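Local atomic coordinates of Cif-like 1 (Burkholderia cenocepacia, PDB entry 7JQY), a protein that probably hydrolyses epoxides as a Cif-like enzyme of the alpha/beta hydrolase fold and assembles as an octamer. Residues V128-A133 with K239-H244. The protein carries 1 engineered substitution. Sequence-based numbering, arbitrary orientation.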
loop_
_atom_site.group_PDB
_atom_site.type_symbol
_atom_site.label_atom_id
_atom_site.label_comp_id
_atom_site.label_asym_id
_atom_site.label_seq_id
_atom_site.Cartn_x
_atom_site.Cartn_y
_atom_site.Cartn_z
ATOM N N VAL B 128 31.970 -21.227 -2.115
ATOM C CA VAL B 128 32.908 -20.528 -2.986
ATOM C C VAL B 128 34.344 -20.775 -2.535
ATOM O O VAL B 128 35.227 -21.074 -3.347
ATOM C CB VAL B 128 32.577 -19.025 -3.011
ATOM C CG1 VAL B 128 33.426 -18.306 -4.056
ATOM C CG2 VAL B 128 31.092 -18.815 -3.276
ATOM N N ALA B 129 34.596 -20.666 -1.231
ATOM C CA ALA B 129 35.956 -20.857 -0.734
ATOM C C ALA B 129 36.455 -22.270 -1.016
ATOM O O ALA B 129 37.620 -22.462 -1.382
ATOM C CB ALA B 129 36.027 -20.552 0.763
ATOM N N TYR B 130 35.586 -23.274 -0.860
ATOM C CA TYR B 130 35.996 -24.639 -1.168
ATOM C C TYR B 130 36.278 -24.804 -2.655
ATOM O O TYR B 130 37.295 -25.392 -3.041
ATOM C CB TYR B 130 34.926 -25.640 -0.719
ATOM C CG TYR B 130 35.183 -27.025 -1.271
ATOM C CD1 TYR B 130 36.237 -27.797 -0.793
ATOM C CD2 TYR B 130 34.396 -27.549 -2.289
ATOM C CE1 TYR B 130 36.486 -29.063 -1.303
ATOM C CE2 TYR B 130 34.640 -28.803 -2.807
ATOM C CZ TYR B 130 35.686 -29.557 -2.311
ATOM O OH TYR B 130 35.930 -30.806 -2.828
ATOM N N ALA B 131 35.389 -24.280 -3.504
ATOM C CA ALA B 131 35.596 -24.354 -4.949
ATOM C C ALA B 131 36.856 -23.616 -5.368
ATOM O O ALA B 131 37.509 -24.010 -6.338
ATOM C CB ALA B 131 34.381 -23.796 -5.689
ATOM N N TYR B 132 37.220 -22.560 -4.644
ATOM C CA TYR B 132 38.491 -21.892 -4.895
ATOM C C TYR B 132 39.653 -22.838 -4.624
ATOM O O TYR B 132 40.539 -23.009 -5.470
ATOM C CB TYR B 132 38.592 -20.638 -4.016
ATOM C CG TYR B 132 39.614 -19.589 -4.442
ATOM C CD1 TYR B 132 40.844 -19.945 -4.999
ATOM C CD2 TYR B 132 39.349 -18.235 -4.261
ATOM C CE1 TYR B 132 41.770 -18.982 -5.376
ATOM C CE2 TYR B 132 40.267 -17.270 -4.632
ATOM C CZ TYR B 132 41.471 -17.647 -5.189
ATOM O OH TYR B 132 42.377 -16.674 -5.545
ATOM N N ALA B 133 39.642 -23.497 -3.458
ATOM C CA ALA B 133 40.730 -24.404 -3.109
ATOM C C ALA B 133 40.754 -25.629 -4.010
ATOM O O ALA B 133 41.832 -26.148 -4.317
ATOM C CB ALA B 133 40.616 -24.826 -1.646
ATOM N N LYS B 239 30.744 -32.856 -6.193
ATOM C CA LYS B 239 30.999 -34.290 -6.070
ATOM C C LYS B 239 32.230 -34.686 -6.873
ATOM O O LYS B 239 33.002 -35.564 -6.466
ATOM C CB LYS B 239 29.768 -35.057 -6.570
ATOM C CG LYS B 239 28.529 -34.923 -5.694
ATOM C CD LYS B 239 27.250 -35.401 -6.398
ATOM C CE LYS B 239 26.335 -36.310 -5.600
ATOM N NZ LYS B 239 24.922 -35.984 -6.001
ATOM N N ALA B 240 32.401 -34.064 -8.036
ATOM C CA ALA B 240 33.615 -34.246 -8.823
ATOM C C ALA B 240 34.828 -33.648 -8.124
ATOM O O ALA B 240 35.922 -34.223 -8.165
ATOM C CB ALA B 240 33.434 -33.636 -10.217
ATOM N N PHE B 241 34.658 -32.497 -7.471
ATOM C CA PHE B 241 35.776 -31.872 -6.770
ATOM C C PHE B 241 36.313 -32.762 -5.648
ATOM O O PHE B 241 37.516 -32.747 -5.360
ATOM C CB PHE B 241 35.345 -30.523 -6.177
ATOM C CG PHE B 241 35.255 -29.383 -7.176
ATOM C CD1 PHE B 241 35.950 -29.418 -8.383
ATOM C CD2 PHE B 241 34.478 -28.265 -6.888
ATOM C CE1 PHE B 241 35.865 -28.358 -9.281
ATOM C CE2 PHE B 241 34.382 -27.201 -7.778
ATOM C CZ PHE B 241 35.079 -27.245 -8.977
ATOM N N MET B 242 35.458 -33.564 -5.026
ATOM C CA MET B 242 35.856 -34.326 -3.844
ATOM C C MET B 242 36.555 -35.635 -4.168
ATOM O O MET B 242 36.747 -36.462 -3.275
ATOM C CB MET B 242 34.636 -34.621 -2.981
ATOM C CG MET B 242 34.320 -33.553 -1.972
ATOM S SD MET B 242 32.801 -33.986 -1.126
ATOM C CE MET B 242 31.715 -34.105 -2.534
ATOM N N LYS B 243 36.996 -35.830 -5.389
ATOM C CA LYS B 243 37.735 -37.011 -5.682
ATOM C C LYS B 243 39.165 -36.767 -5.255
ATOM O O LYS B 243 39.885 -37.687 -5.004
ATOM C CB LYS B 243 37.768 -37.294 -7.171
ATOM C CG LYS B 243 36.448 -37.270 -7.883
ATOM C CD LYS B 243 35.491 -38.237 -7.270
ATOM C CE LYS B 243 34.211 -38.319 -8.058
ATOM N NZ LYS B 243 33.164 -39.035 -7.310
ATOM N N HIS B 244 39.557 -35.515 -5.152
ATOM C CA HIS B 244 40.910 -35.084 -4.853
ATOM C C HIS B 244 40.769 -34.280 -3.572
ATOM O O HIS B 244 40.277 -33.150 -3.592
ATOM C CB HIS B 244 41.467 -34.244 -6.000
ATOM C CG HIS B 244 41.475 -34.944 -7.327
ATOM N ND1 HIS B 244 42.280 -36.033 -7.593
ATOM C CD2 HIS B 244 40.801 -34.688 -8.474
ATOM C CE1 HIS B 244 42.098 -36.419 -8.843
ATOM N NE2 HIS B 244 41.206 -35.620 -9.401
HETATM O O HOH W 1 38.064 -32.197 -2.102
#
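The side chains of Tyr-130 and Phe-241 slide past each other in opposite directions. Neither ring presents a clean face or edge to its partner. Tyr-130 CE2 lies 3.8 Å from Phe-241 CB, and the meeting is oblique. At the far end of the phenylalanine, Phe-241 CE2 comes 4.0 Å from Ala-131 CB, also obliquely. Water 1 sits at the edge of the tyrosine ring, in its plane. Within the chain, Phe-238 makes an edge-to-face pair with Tyr-130.

CB of Tyr-130 does not point at 239-244, but the end of the side chain comes to it. With CG anti to the backbone N (chi1 168°), the ring extends until its hydroxyl reaches the end of helix 231-241. There Tyr-130 OH touches Met-242 CG at 3.3 Å, and the two side chains cross at about a right angle. The hydroxyl is not left to carbon alone. It hydrogen-bonds water 1 at 2.6 Å, and that water donates to His-244 O at 2.8 Å. The water thus ties the buried tyrosine to the type I beta turn from Phe-241 to His-244, where the chain leaves the helix. Apart from the hydroxyl, the atoms that touch directly are carbons.

Segment 128-133 belongs to helix 124-135, which follows strand 117-122 and the probable nucleophile elbow of the hydrolase fold. Ala-129 packs on Leu-119 of that strand. Tyr-130 also touches Met-145 of strand 140-146, and Leu-246 and Leu-270 in loops. The contact therefore joins the helix after the elbow to the end of helix 231-241, shortly before strand 250-255.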